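Local coordinates for protein acetone carboxylase alpha subunit (Xanthobacter autotrophicus Py2, PDB 5M45) that forms the alpha subunit of a six-chain carboxylase assembly, belongs to the hydantoinase B/oxoprolinase family and binds a manganese ion, at residues Gly557-Ala562 and Lys600-Ala605; Met534-Asn539 and Ala605-Glu610; Asn437-Gly442 and Asp616-Tyr621; Phe293-Tyr298 and Asn539-Ser544. All blocks are in the same frame, centred on the assembly; numbering follows the deposited sequence.

In the fold
Followed from the N terminus, the chain opens contact 4 at Phe293-Tyr298, on the outer strand of a mixed sheet, then contact 3 at Asn437-Gly442 and contact 2 at Met534-Asn539. Contact 4 closes next, at Asn539-Ser544, and so crosses both contact 3 and contact 2, sharing Asn-539 with the latter. Contact 1 opens at Gly557-Ala562 and closes at Lys600-Ala605; Ala-605 then begins the return half of contact 2, and contact 3 closes last at Asp616-Tyr621. Contact 1 is therefore nested within contact 2, and both within contact 3. Together they tie the mixed sheet to a four-stranded and a five-stranded antiparallel sheet.

Contact 1. Residues Gly557-Ala562 and Lys600-Ala605; sequences GYRFAA and KRDKQA
Arg-559 and Asp-602 meet twice over: their backbones pair as strand neighbours, and their side chains close a side-on salt bridge beside that pair. Arg-559 NE lies 3.0 Å from Asp-602 OD1, and Arg-559 NH2 lies 2.9 Å from Asp-602 OD2, so each carboxylate oxygen takes one nitrogen. The two planes are twisted by 32°, yet both donors arrive on the syn side. Asp-602 OD1 is also held from the opposite face of the carboxylate by Gln-604 N at 3.1 Å, which fixes the rotation of the group. Lys-600 CD and Gln-604 CG lie over opposite faces of the guanidinium, the former 3.6 Å from Arg-559 NH1. Asp-302 forms salt bridges with both Arg-559 and Lys-600, and Lys-600 NZ another with Glu-610, consistent with a local balance of charge. On the other sheet face, with CG of Arg-601 anti to its backbone N (chi1 171°) and the chain bent further out, the guanidinium brings NH1 to 3.5 Å from Phe-560 CD1, which lies over its face; Asp-582 and Asp-591 bind its charge. Beyond the strands Lys-603 NZ donates to Gly-557 O at 2.9 Å, and also reaches the backbone of a chain of another protein. With strand axes 170° apart, this is the antiparallel edge pairing of a five-stranded sheet, with strand 598-602, an outer strand within the chain, leaving through an Asx turn at Asp-602.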
loop_
_atom_site.group_PDB
_atom_site.type_symbol
_atom_site.label_atom_id
_atom_site.label_comp_id
_atom_site.label_asym_id
_atom_site.label_seq_id
_atom_site.Cartn_x
_atom_site.Cartn_y
_atom_site.Cartn_z
ATOM N N GLY A 557 18.575 25.087 -10.632
ATOM C CA GLY A 557 18.706 24.681 -9.225
ATOM C C GLY A 557 20.068 24.131 -8.865
ATOM O O GLY A 557 20.843 23.722 -9.743
ATOM N N TYR A 558 20.356 24.130 -7.563
ATOM C CA TYR A 558 21.525 23.493 -6.996
ATOM C C TYR A 558 21.252 23.093 -5.536
ATOM O O TYR A 558 20.261 23.504 -4.945
ATOM C CB TYR A 558 22.778 24.384 -7.117
ATOM C CG TYR A 558 22.779 25.608 -6.193
ATOM C CD1 TYR A 558 22.145 26.788 -6.554
ATOM C CD2 TYR A 558 23.404 25.567 -4.946
ATOM C CE1 TYR A 558 22.136 27.901 -5.707
ATOM C CE2 TYR A 558 23.395 26.687 -4.080
ATOM C CZ TYR A 558 22.762 27.845 -4.457
ATOM O OH TYR A 558 22.744 28.955 -3.595
ATOM N N ARG A 559 22.144 22.255 -5.012
ATOM C CA ARG A 559 22.113 21.714 -3.652
ATOM C C ARG A 559 23.220 22.318 -2.787
ATOM O O ARG A 559 24.370 22.427 -3.245
ATOM C CB ARG A 559 22.348 20.173 -3.726
ATOM C CG ARG A 559 22.644 19.491 -2.419
ATOM C CD ARG A 559 22.622 17.963 -2.484
ATOM N NE ARG A 559 23.691 17.337 -3.288
ATOM C CZ ARG A 559 24.067 16.054 -3.158
ATOM N NH1 ARG A 559 23.528 15.254 -2.231
ATOM N NH2 ARG A 559 25.001 15.558 -3.945
ATOM N N PHE A 560 22.874 22.696 -1.558
ATOM C CA PHE A 560 23.821 22.908 -0.453
ATOM C C PHE A 560 23.350 22.201 0.811
ATOM O O PHE A 560 22.257 22.473 1.298
ATOM C CB PHE A 560 24.021 24.401 -0.099
ATOM C CG PHE A 560 24.955 24.625 1.071
ATOM C CD1 PHE A 560 26.322 24.736 0.875
ATOM C CD2 PHE A 560 24.456 24.754 2.387
ATOM C CE1 PHE A 560 27.193 24.924 1.969
ATOM C CE2 PHE A 560 25.310 24.966 3.464
ATOM C CZ PHE A 560 26.682 25.037 3.252
ATOM N N ALA A 561 24.205 21.319 1.334
ATOM C CA ALA A 561 24.027 20.670 2.622
ATOM C C ALA A 561 25.363 20.500 3.313
ATOM O O ALA A 561 26.403 20.367 2.641
ATOM C CB ALA A 561 23.365 19.310 2.451
ATOM N N ALA A 562 25.354 20.491 4.648
ATOM C CA ALA A 562 26.591 20.338 5.438
ATOM C C ALA A 562 26.402 19.403 6.645
ATOM O O ALA A 562 25.497 19.584 7.429
ATOM C CB ALA A 562 27.118 21.713 5.882
ATOM N N LYS A 600 28.281 19.246 0.782
ATOM C CA LYS A 600 27.836 18.908 -0.564
ATOM C C LYS A 600 27.269 20.178 -1.234
ATOM O O LYS A 600 26.237 20.707 -0.795
ATOM C CB LYS A 600 26.798 17.783 -0.512
ATOM C CG LYS A 600 27.423 16.463 -0.028
ATOM C CD LYS A 600 26.482 15.275 -0.230
ATOM C CE LYS A 600 27.096 13.979 0.287
ATOM N NZ LYS A 600 26.221 12.796 -0.081
ATOM N N ARG A 601 27.983 20.695 -2.228
ATOM C CA ARG A 601 27.600 21.897 -2.965
ATOM C C ARG A 601 27.761 21.581 -4.456
ATOM O O ARG A 601 28.906 21.522 -4.952
ATOM C CB ARG A 601 28.493 23.093 -2.554
ATOM C CG ARG A 601 28.329 24.352 -3.400
ATOM C CD ARG A 601 29.258 25.497 -3.012
ATOM N NE ARG A 601 28.890 26.181 -1.760
ATOM C CZ ARG A 601 27.923 27.079 -1.612
ATOM N NH1 ARG A 601 27.726 27.626 -0.429
ATOM N NH2 ARG A 601 27.122 27.424 -2.617
ATOM N N ASP A 602 26.653 21.333 -5.151
ATOM C CA ASP A 602 26.728 20.810 -6.526
ATOM C C ASP A 602 25.404 20.968 -7.260
ATOM O O ASP A 602 24.446 21.505 -6.680
ATOM C CB ASP A 602 27.221 19.341 -6.526
ATOM C CG ASP A 602 26.291 18.385 -5.798
ATOM O OD1 ASP A 602 25.089 18.642 -5.632
ATOM O OD2 ASP A 602 26.763 17.303 -5.378
ATOM N N LYS A 603 25.344 20.486 -8.517
ATOM C CA LYS A 603 24.117 20.552 -9.328
ATOM C C LYS A 603 23.065 19.448 -9.086
ATOM O O LYS A 603 22.041 19.417 -9.770
ATOM C CB LYS A 603 24.453 20.570 -10.824
ATOM C CG LYS A 603 25.173 21.839 -11.329
ATOM C CD LYS A 603 24.303 23.075 -11.292
ATOM C CE LYS A 603 23.041 23.005 -12.190
ATOM N NZ LYS A 603 22.273 24.284 -12.175
ATOM N N GLN A 604 23.273 18.570 -8.116
ATOM C CA GLN A 604 22.400 17.421 -7.941
ATOM C C GLN A 604 21.145 17.803 -7.123
ATOM O O GLN A 604 21.094 17.661 -5.902
ATOM C CB GLN A 604 23.203 16.258 -7.309
ATOM C CG GLN A 604 22.498 14.911 -7.319
ATOM C CD GLN A 604 22.134 14.453 -8.709
ATOM O OE1 GLN A 604 22.852 14.722 -9.657
ATOM N NE2 GLN A 604 21.017 13.743 -8.840
ATOM N N ALA A 605 20.146 18.324 -7.829
ATOM C CA ALA A 605 18.948 18.884 -7.192
ATOM C C ALA A 605 17.869 17.852 -6.861
ATOM O O ALA A 605 16.818 18.206 -6.329
ATOM C CB ALA A 605 18.386 20.006 -8.064
#

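Contact 2. Residues Met534-Asn539 and Ala605-Glu610; sequences MFFMGN and AITTEE
Phe-536 and Thr-607 form the close-packed centre of this contact. Phe-536 N donates to Thr-607 OG1 at 3.0 Å, nearly straight at 170°, while Thr-607 N returns a bond to Phe-536 O. The hydroxyl reaches the amide because OG1 stands between the backbone N and the carbonyl carbon (chi1 64°); it also lies near the plane of the Phe-536 ring, at its edge. Alongside, Met-537 and Ile-606 run side by side in the same direction, with Met-537 CE 3.6 Å from Ile-606 CG1. Ala-605 extends the close part, its CB 3.6 Å from Asn-539 O. The segments join the outer strand 610-612 to strand 532-535 of a four-stranded antiparallel sheet, where Met-534 and Glu-610 are a hydrogen-bonded pair. Between that pair and Phe-536 the register slips by one residue, as Phe-536 faces Thr-607 rather than Thr-608. Here the packing gives way to a water, which donates to Met-534 O at 3.1 Å and lies 2.8 Å from Thr-607 OG1. At this looser end Glu-610 is partly exposed, its carboxylate held by Lys-600 and His-563. The buried Glu-609 carboxylate is held by Thr-533 and by Ser-307 of the second subunit.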
loop_
_atom_site.group_PDB
_atom_site.type_symbol
_atom_site.label_atom_id
_atom_site.label_comp_id
_atom_site.label_asym_id
_atom_site.label_seq_id
_atom_site.Cartn_x
_atom_site.Cartn_y
_atom_site.Cartn_z
ATOM N N MET A 534 16.984 13.517 5.346
ATOM C CA MET A 534 16.430 14.538 4.449
ATOM C C MET A 534 16.867 14.302 2.993
ATOM O O MET A 534 17.833 13.583 2.726
ATOM C CB MET A 534 16.821 15.964 4.894
ATOM C CG MET A 534 16.544 16.276 6.374
ATOM S SD MET A 534 16.864 17.970 6.907
ATOM C CE MET A 534 15.584 18.874 6.014
ATOM N N PHE A 535 16.161 14.923 2.062
ATOM C CA PHE A 535 16.495 14.868 0.635
ATOM C C PHE A 535 15.968 16.112 -0.108
ATOM O O PHE A 535 15.217 16.921 0.450
ATOM C CB PHE A 535 16.052 13.546 -0.015
ATOM C CG PHE A 535 14.542 13.284 -0.010
ATOM C CD1 PHE A 535 13.909 12.726 1.117
ATOM C CD2 PHE A 535 13.771 13.536 -1.149
ATOM C CE1 PHE A 535 12.546 12.451 1.119
ATOM C CE2 PHE A 535 12.411 13.268 -1.156
ATOM C CZ PHE A 535 11.799 12.733 -0.038
ATOM N N PHE A 536 16.471 16.273 -1.330
ATOM C CA PHE A 536 16.158 17.407 -2.219
ATOM C C PHE A 536 15.340 16.938 -3.424
ATOM O O PHE A 536 15.537 15.811 -3.918
ATOM C CB PHE A 536 17.490 18.042 -2.752
ATOM C CG PHE A 536 18.332 18.723 -1.697
ATOM C CD1 PHE A 536 19.246 18.010 -0.941
ATOM C CD2 PHE A 536 18.237 20.079 -1.482
ATOM C CE1 PHE A 536 20.042 18.628 0.040
ATOM C CE2 PHE A 536 19.022 20.716 -0.508
ATOM C CZ PHE A 536 19.923 19.979 0.273
ATOM N N MET A 537 14.457 17.790 -3.924
ATOM C CA MET A 537 13.651 17.503 -5.130
ATOM C C MET A 537 13.270 18.796 -5.866
ATOM O O MET A 537 12.509 19.605 -5.359
ATOM C CB MET A 537 12.366 16.718 -4.770
ATOM C CG MET A 537 11.532 16.244 -5.976
ATOM S SD MET A 537 12.427 15.263 -7.197
ATOM C CE MET A 537 12.374 16.222 -8.720
ATOM N N GLY A 538 13.815 18.943 -7.081
ATOM C CA GLY A 538 13.584 20.102 -7.970
ATOM C C GLY A 538 14.423 20.007 -9.242
ATOM O O GLY A 538 15.218 19.063 -9.411
ATOM N N ASN A 539 14.248 20.968 -10.137
ATOM C CA ASN A 539 15.017 21.041 -11.390
ATOM C C ASN A 539 16.458 21.478 -11.098
ATOM O O ASN A 539 16.693 22.308 -10.207
ATOM C CB ASN A 539 14.340 21.980 -12.404
ATOM C CG ASN A 539 14.265 23.429 -11.930
ATOM O OD1 ASN A 539 13.839 23.698 -10.822
ATOM N ND2 ASN A 539 14.694 24.378 -12.785
ATOM N N ALA A 605 20.146 18.324 -7.829
ATOM C CA ALA A 605 18.948 18.884 -7.192
ATOM C C ALA A 605 17.869 17.852 -6.861
ATOM O O ALA A 605 16.818 18.206 -6.329
ATOM C CB ALA A 605 18.386 20.006 -8.064
ATOM N N ILE A 606 18.127 16.601 -7.205
ATOM C CA ILE A 606 17.301 15.427 -6.844
ATOM C C ILE A 606 18.169 14.402 -6.114
ATOM O O ILE A 606 19.219 13.992 -6.617
ATOM C CB ILE A 606 16.735 14.678 -8.070
ATOM C CG1 ILE A 606 15.880 15.598 -8.885
ATOM C CG2 ILE A 606 15.899 13.466 -7.589
ATOM C CD1 ILE A 606 15.373 14.962 -10.188
ATOM N N THR A 607 17.723 14.005 -4.924
ATOM C CA THR A 607 18.384 12.969 -4.144
ATOM C C THR A 607 17.349 12.059 -3.457
ATOM O O THR A 607 16.170 12.396 -3.385
ATOM C CB THR A 607 19.327 13.540 -3.058
ATOM O OG1 THR A 607 18.572 14.276 -2.089
ATOM C CG2 THR A 607 20.423 14.436 -3.636
ATOM N N THR A 608 17.813 10.906 -2.976
ATOM C CA THR A 608 17.051 10.068 -2.053
ATOM C C THR A 608 17.554 10.330 -0.637
ATOM O O THR A 608 18.622 10.939 -0.451
ATOM C CB THR A 608 17.179 8.559 -2.384
ATOM O OG1 THR A 608 18.565 8.154 -2.420
ATOM C CG2 THR A 608 16.530 8.289 -3.747
ATOM N N GLU A 609 16.812 9.845 0.340
ATOM C CA GLU A 609 17.060 10.153 1.750
ATOM C C GLU A 609 18.508 9.854 2.218
ATOM O O GLU A 609 19.100 8.833 1.842
ATOM C CB GLU A 609 15.982 9.546 2.681
ATOM C CG GLU A 609 16.039 8.061 2.977
ATOM C CD GLU A 609 14.856 7.566 3.866
ATOM O OE1 GLU A 609 14.264 6.508 3.526
ATOM O OE2 GLU A 609 14.516 8.195 4.899
ATOM N N GLU A 610 19.056 10.797 2.997
ATOM C CA GLU A 610 20.411 10.699 3.563
ATOM C C GLU A 610 20.349 11.081 5.055
ATOM O O GLU A 610 19.565 11.951 5.441
ATOM C CB GLU A 610 21.323 11.634 2.720
ATOM C CG GLU A 610 22.621 12.138 3.293
ATOM C CD GLU A 610 23.406 12.959 2.267
ATOM O OE1 GLU A 610 23.583 14.209 2.439
ATOM O OE2 GLU A 610 23.816 12.362 1.228
HETATM O O HOH W 1 19.850 13.902 0.423
#

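Contact 3. Residues Asn437-Gly442 and Asp616-Tyr621; sequences NWLQGG and DLYLNY
Asn-437 points its amide at Tyr-618 and Asn-620, two residues on one strand of a five-stranded antiparallel sheet, from the loop that leads into strand 440-442 of a separate four-stranded sheet; the contact joins these two sheets. The amide nitrogen serves both partners, and both lie near the plane of its group. Asn-437 ND2 meets Asn-620 OD1 at 2.9 Å with an N-H...O angle of 173°, head-on to the acceptor carbonyl, although the two amide planes stand 79° apart. The second bond, from Asn-437 ND2 to Tyr-618 OH at 3.1 Å, comes in at the edge of the phenol, from a side chain running in the opposite direction. A chi1 of -179° sets the Asn-437 amide opposite the main-chain nitrogen and directs it at strand 617-621, and its OD1 accepts from Met-537 N. The phenol oxygen is also hydrogen-bonded to Phe-535 O, so the Tyr-618 hydroxyl links its own sheet to strand 532-535 of the other. Leu-439 crosses the ring at a slant, its CD1 3.6 Å from Tyr-618 CE1, and its CB touches Asn-620. The main chain adds a bond from Asn-437 N to Tyr-621 O, and a water donates to Asn-437 O at 2.8 Å while accepting from Asn-620 ND2 at 3.1 Å and from Leu-439 N.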
loop_
_atom_site.group_PDB
_atom_site.type_symbol
_atom_site.label_atom_id
_atom_site.label_comp_id
_atom_site.label_asym_id
_atom_site.label_seq_id
_atom_site.Cartn_x
_atom_site.Cartn_y
_atom_site.Cartn_z
ATOM N N ASN A 437 12.558 24.252 -4.755
ATOM C CA ASN A 437 12.765 22.923 -4.122
ATOM C C ASN A 437 11.685 22.539 -3.117
ATOM O O ASN A 437 11.117 23.408 -2.480
ATOM C CB ASN A 437 14.095 22.964 -3.361
ATOM C CG ASN A 437 14.440 21.626 -2.677
ATOM O OD1 ASN A 437 14.732 20.617 -3.350
ATOM N ND2 ASN A 437 14.466 21.638 -1.346
ATOM N N TRP A 438 11.462 21.229 -2.961
ATOM C CA TRP A 438 10.636 20.643 -1.896
ATOM C C TRP A 438 11.513 20.021 -0.783
ATOM O O TRP A 438 12.116 18.929 -0.960
ATOM C CB TRP A 438 9.683 19.587 -2.488
ATOM C CG TRP A 438 8.703 20.126 -3.470
ATOM C CD1 TRP A 438 8.854 20.157 -4.846
ATOM C CD2 TRP A 438 7.422 20.727 -3.199
ATOM N NE1 TRP A 438 7.763 20.731 -5.432
ATOM C CE2 TRP A 438 6.875 21.120 -4.458
ATOM C CE3 TRP A 438 6.714 21.021 -2.037
ATOM C CZ2 TRP A 438 5.629 21.746 -4.581
ATOM C CZ3 TRP A 438 5.440 21.654 -2.144
ATOM C CH2 TRP A 438 4.907 21.989 -3.434
ATOM N N LEU A 439 11.620 20.739 0.339
ATOM C CA LEU A 439 12.351 20.264 1.509
ATOM C C LEU A 439 11.564 19.098 2.133
ATOM O O LEU A 439 10.403 19.256 2.481
ATOM C CB LEU A 439 12.566 21.396 2.540
ATOM C CG LEU A 439 13.268 21.086 3.876
ATOM C CD1 LEU A 439 13.965 22.300 4.450
ATOM C CD2 LEU A 439 12.340 20.480 4.950
ATOM N N GLN A 440 12.206 17.945 2.230
ATOM C CA GLN A 440 11.534 16.701 2.702
ATOM C C GLN A 440 12.456 15.881 3.597
ATOM O O GLN A 440 13.671 16.057 3.574
ATOM C CB GLN A 440 11.129 15.846 1.510
ATOM C CG GLN A 440 10.055 16.498 0.634
ATOM C CD GLN A 440 9.793 15.714 -0.630
ATOM O OE1 GLN A 440 9.009 14.762 -0.638
ATOM N NE2 GLN A 440 10.483 16.082 -1.707
ATOM N N GLY A 441 11.866 14.984 4.365
ATOM C CA GLY A 441 12.576 14.117 5.292
ATOM C C GLY A 441 11.692 13.474 6.333
ATOM O O GLY A 441 10.504 13.763 6.416
ATOM N N GLY A 442 12.284 12.601 7.146
ATOM C CA GLY A 442 11.543 11.869 8.170
ATOM C C GLY A 442 12.397 11.244 9.265
ATOM O O GLY A 442 13.633 11.288 9.233
ATOM N N ASP A 616 23.503 19.936 11.723
ATOM C CA ASP A 616 23.688 19.895 10.258
ATOM C C ASP A 616 22.835 20.980 9.563
ATOM O O ASP A 616 21.827 21.470 10.139
ATOM C CB ASP A 616 23.356 18.507 9.676
ATOM C CG ASP A 616 24.367 17.411 10.050
ATOM O OD1 ASP A 616 25.411 17.675 10.693
ATOM O OD2 ASP A 616 24.106 16.229 9.658
ATOM N N LEU A 617 23.251 21.356 8.339
ATOM C CA LEU A 617 22.610 22.440 7.578
ATOM C C LEU A 617 22.014 21.957 6.268
ATOM O O LEU A 617 22.559 21.063 5.636
ATOM C CB LEU A 617 23.619 23.541 7.267
ATOM C CG LEU A 617 24.241 24.305 8.437
ATOM C CD1 LEU A 617 25.273 25.296 7.912
ATOM C CD2 LEU A 617 23.199 25.011 9.291
ATOM N N TYR A 618 20.908 22.583 5.875
ATOM C CA TYR A 618 20.188 22.306 4.609
ATOM C C TYR A 618 19.713 23.650 4.043
ATOM O O TYR A 618 19.054 24.423 4.766
ATOM C CB TYR A 618 18.987 21.378 4.918
ATOM C CG TYR A 618 18.105 20.901 3.752
ATOM C CD1 TYR A 618 17.277 21.784 3.034
ATOM C CD2 TYR A 618 18.041 19.532 3.410
ATOM C CE1 TYR A 618 16.464 21.345 2.000
ATOM C CE2 TYR A 618 17.230 19.091 2.372
ATOM C CZ TYR A 618 16.432 19.997 1.675
ATOM O OH TYR A 618 15.590 19.571 0.643
ATOM N N LEU A 619 20.056 23.935 2.766
ATOM C CA LEU A 619 19.565 25.156 2.065
ATOM C C LEU A 619 18.306 24.852 1.254
ATOM O O LEU A 619 18.367 24.048 0.338
ATOM C CB LEU A 619 20.653 25.749 1.150
ATOM C CG LEU A 619 20.263 26.999 0.347
ATOM C CD1 LEU A 619 20.057 28.175 1.277
ATOM C CD2 LEU A 619 21.314 27.362 -0.709
ATOM N N ASN A 620 17.186 25.489 1.583
ATOM C CA ASN A 620 15.950 25.450 0.779
ATOM C C ASN A 620 15.887 26.640 -0.187
ATOM O O ASN A 620 15.788 27.799 0.242
ATOM C CB ASN A 620 14.694 25.460 1.686
ATOM C CG ASN A 620 13.491 24.776 1.038
ATOM O OD1 ASN A 620 13.651 23.884 0.235
ATOM N ND2 ASN A 620 12.278 25.208 1.395
ATOM N N TYR A 621 15.965 26.369 -1.488
ATOM C CA TYR A 621 16.051 27.414 -2.540
ATOM C C TYR A 621 14.802 27.321 -3.430
ATOM O O TYR A 621 14.581 26.301 -4.119
ATOM C CB TYR A 621 17.393 27.229 -3.329
ATOM C CG TYR A 621 17.520 27.829 -4.747
ATOM C CD1 TYR A 621 16.782 28.945 -5.173
ATOM C CD2 TYR A 621 18.445 27.281 -5.653
ATOM C CE1 TYR A 621 16.915 29.460 -6.477
ATOM C CE2 TYR A 621 18.594 27.807 -6.955
ATOM C CZ TYR A 621 17.812 28.875 -7.358
ATOM O OH TYR A 621 17.948 29.351 -8.645
HETATM O O HOH W 2 10.022 23.519 0.108
#

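Contact 4. Residues Phe293-Tyr298 and Asn539-Ser544; sequences FVDVPY and NGHISS
Asp-295, on the outer strand 286-297 of a four-stranded mixed sheet, receives the backbone amides of the loop Gly-540 to Ile-542, a strand-to-loop junction built on one carboxylate. Its CG sits between the backbone N and the carbonyl carbon (chi1 61°), which turns both oxygens toward the loop. Gly-540 N meets Asp-295 OD1 at 3.0 Å on the syn lone pair. His-541 N reaches Asp-295 OD2 at 2.9 Å from well above the carboxylate plane, 63° out of it. A weak, longer bond from Ile-542 N also goes to OD1, so three successive amides converge on this buried group. The loop keeps its shape partly through Asn-539: its chi1 of 63° curls the side chain back so that ND2 donates to Ile-542 O at 3.0 Å, while its CB packs on Val-294 CG2 at 3.6 Å. Ile-542 points at the strand, roughly across its direction, with CD1 3.9 Å from Asp-295 CB and CG2 against the Phe-293 carbonyl. The His-541 ring presents its edge to Pro-297 CB; its ND1 is hydrogen-bonded to a polar side chain of another protein's chain, and an aromatic side chain of that chain stacks on the imidazole. At the far end a water donates to Ser-543 O and Ser-544 O, and Ser-544 CB rests 3.4 Å from Phe-293 O.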
loop_
_atom_site.group_PDB
_atom_site.type_symbol
_atom_site.label_atom_id
_atom_site.label_comp_id
_atom_site.label_asym_id
_atom_site.label_seq_id
_atom_site.Cartn_x
_atom_site.Cartn_y
_atom_site.Cartn_z
ATOM N N PHE A 293 11.069 21.533 -21.324
ATOM C CA PHE A 293 11.905 20.409 -20.914
ATOM C C PHE A 293 12.164 20.474 -19.380
ATOM O O PHE A 293 12.048 21.558 -18.759
ATOM C CB PHE A 293 13.294 20.479 -21.591
ATOM C CG PHE A 293 13.273 20.588 -23.083
ATOM C CD1 PHE A 293 13.245 21.838 -23.713
ATOM C CD2 PHE A 293 13.325 19.447 -23.877
ATOM C CE1 PHE A 293 13.284 21.916 -25.113
ATOM C CE2 PHE A 293 13.337 19.538 -25.261
ATOM C CZ PHE A 293 13.314 20.770 -25.874
ATOM N N VAL A 294 12.594 19.334 -18.802
ATOM C CA VAL A 294 13.230 19.297 -17.467
ATOM C C VAL A 294 14.121 18.043 -17.285
ATOM O O VAL A 294 13.997 17.065 -18.037
ATOM C CB VAL A 294 12.175 19.474 -16.319
ATOM C CG1 VAL A 294 11.472 18.149 -15.991
ATOM C CG2 VAL A 294 12.787 20.099 -15.055
ATOM N N ASP A 295 15.039 18.104 -16.318
ATOM C CA ASP A 295 16.058 17.070 -16.104
ATOM C C ASP A 295 15.691 16.004 -15.078
ATOM O O ASP A 295 15.059 16.326 -14.072
ATOM C CB ASP A 295 17.415 17.700 -15.749
ATOM C CG ASP A 295 17.403 18.548 -14.446
ATOM O OD1 ASP A 295 16.599 19.517 -14.331
ATOM O OD2 ASP A 295 18.250 18.291 -13.546
ATOM N N VAL A 296 16.100 14.757 -15.349
ATOM C CA VAL A 296 16.006 13.630 -14.417
ATOM C C VAL A 296 17.398 12.965 -14.263
ATOM O O VAL A 296 17.694 11.976 -14.946
ATOM C CB VAL A 296 14.962 12.613 -14.876
ATOM C CG1 VAL A 296 14.809 11.500 -13.843
ATOM C CG2 VAL A 296 13.607 13.290 -15.108
ATOM N N PRO A 297 18.246 13.501 -13.335
ATOM C CA PRO A 297 19.620 13.004 -13.171
ATOM C C PRO A 297 19.726 11.769 -12.238
ATOM O O PRO A 297 20.333 11.843 -11.146
ATOM C CB PRO A 297 20.376 14.225 -12.636
ATOM C CG PRO A 297 19.360 15.021 -11.906
ATOM C CD PRO A 297 18.083 14.832 -12.704
ATOM N N TYR A 298 19.157 10.631 -12.697
ATOM C CA TYR A 298 19.107 9.423 -11.860
ATOM C C TYR A 298 20.382 8.585 -11.920
ATOM O O TYR A 298 20.504 7.611 -11.180
ATOM C CB TYR A 298 17.855 8.570 -12.160
ATOM C CG TYR A 298 16.605 8.879 -11.333
ATOM C CD1 TYR A 298 16.344 10.174 -10.842
ATOM C CD2 TYR A 298 15.674 7.884 -11.055
ATOM C CE1 TYR A 298 15.193 10.451 -10.112
ATOM C CE2 TYR A 298 14.526 8.146 -10.324
ATOM C CZ TYR A 298 14.286 9.429 -9.850
ATOM O OH TYR A 298 13.152 9.709 -9.129
ATOM N N ASN A 539 14.248 20.968 -10.137
ATOM C CA ASN A 539 15.017 21.041 -11.390
ATOM C C ASN A 539 16.458 21.478 -11.098
ATOM O O ASN A 539 16.693 22.308 -10.207
ATOM C CB ASN A 539 14.340 21.980 -12.404
ATOM C CG ASN A 539 14.265 23.429 -11.930
ATOM O OD1 ASN A 539 13.839 23.698 -10.822
ATOM N ND2 ASN A 539 14.694 24.378 -12.785
ATOM N N GLY A 540 17.410 20.913 -11.822
ATOM C CA GLY A 540 18.849 21.134 -11.592
ATOM C C GLY A 540 19.586 21.644 -12.800
ATOM O O GLY A 540 19.866 22.867 -12.933
ATOM N N HIS A 541 19.871 20.718 -13.707
ATOM C CA HIS A 541 20.600 21.039 -14.945
ATOM C C HIS A 541 19.847 21.910 -15.977
ATOM O O HIS A 541 20.498 22.528 -16.837
ATOM C CB HIS A 541 21.064 19.741 -15.627
ATOM C CG HIS A 541 21.949 18.873 -14.788
ATOM N ND1 HIS A 541 23.225 19.231 -14.441
ATOM C CD2 HIS A 541 21.745 17.643 -14.254
ATOM C CE1 HIS A 541 23.777 18.261 -13.726
ATOM N NE2 HIS A 541 22.876 17.303 -13.569
ATOM N N ILE A 542 18.514 21.949 -15.905
ATOM C CA ILE A 542 17.644 22.607 -16.893
ATOM C C ILE A 542 16.683 23.578 -16.182
ATOM O O ILE A 542 16.067 23.221 -15.168
ATOM C CB ILE A 542 16.830 21.553 -17.675
ATOM C CG1 ILE A 542 17.773 20.723 -18.555
ATOM C CG2 ILE A 542 15.753 22.198 -18.561
ATOM C CD1 ILE A 542 17.163 19.485 -19.222
ATOM N N SER A 543 16.559 24.802 -16.727
ATOM C CA SER A 543 15.490 25.716 -16.384
ATOM C C SER A 543 14.286 25.406 -17.275
ATOM O O SER A 543 14.408 25.471 -18.492
ATOM C CB SER A 543 15.920 27.172 -16.611
ATOM O OG SER A 543 16.899 27.568 -15.689
ATOM N N SER A 544 13.128 25.105 -16.687
ATOM C CA SER A 544 11.946 24.705 -17.488
ATOM C C SER A 544 11.270 25.902 -18.211
ATOM O O SER A 544 10.854 25.780 -19.387
ATOM C CB SER A 544 10.920 23.936 -16.624
ATOM O OG SER A 544 10.657 24.590 -15.376
HETATM O O HOH W 3 12.793 24.365 -20.746
#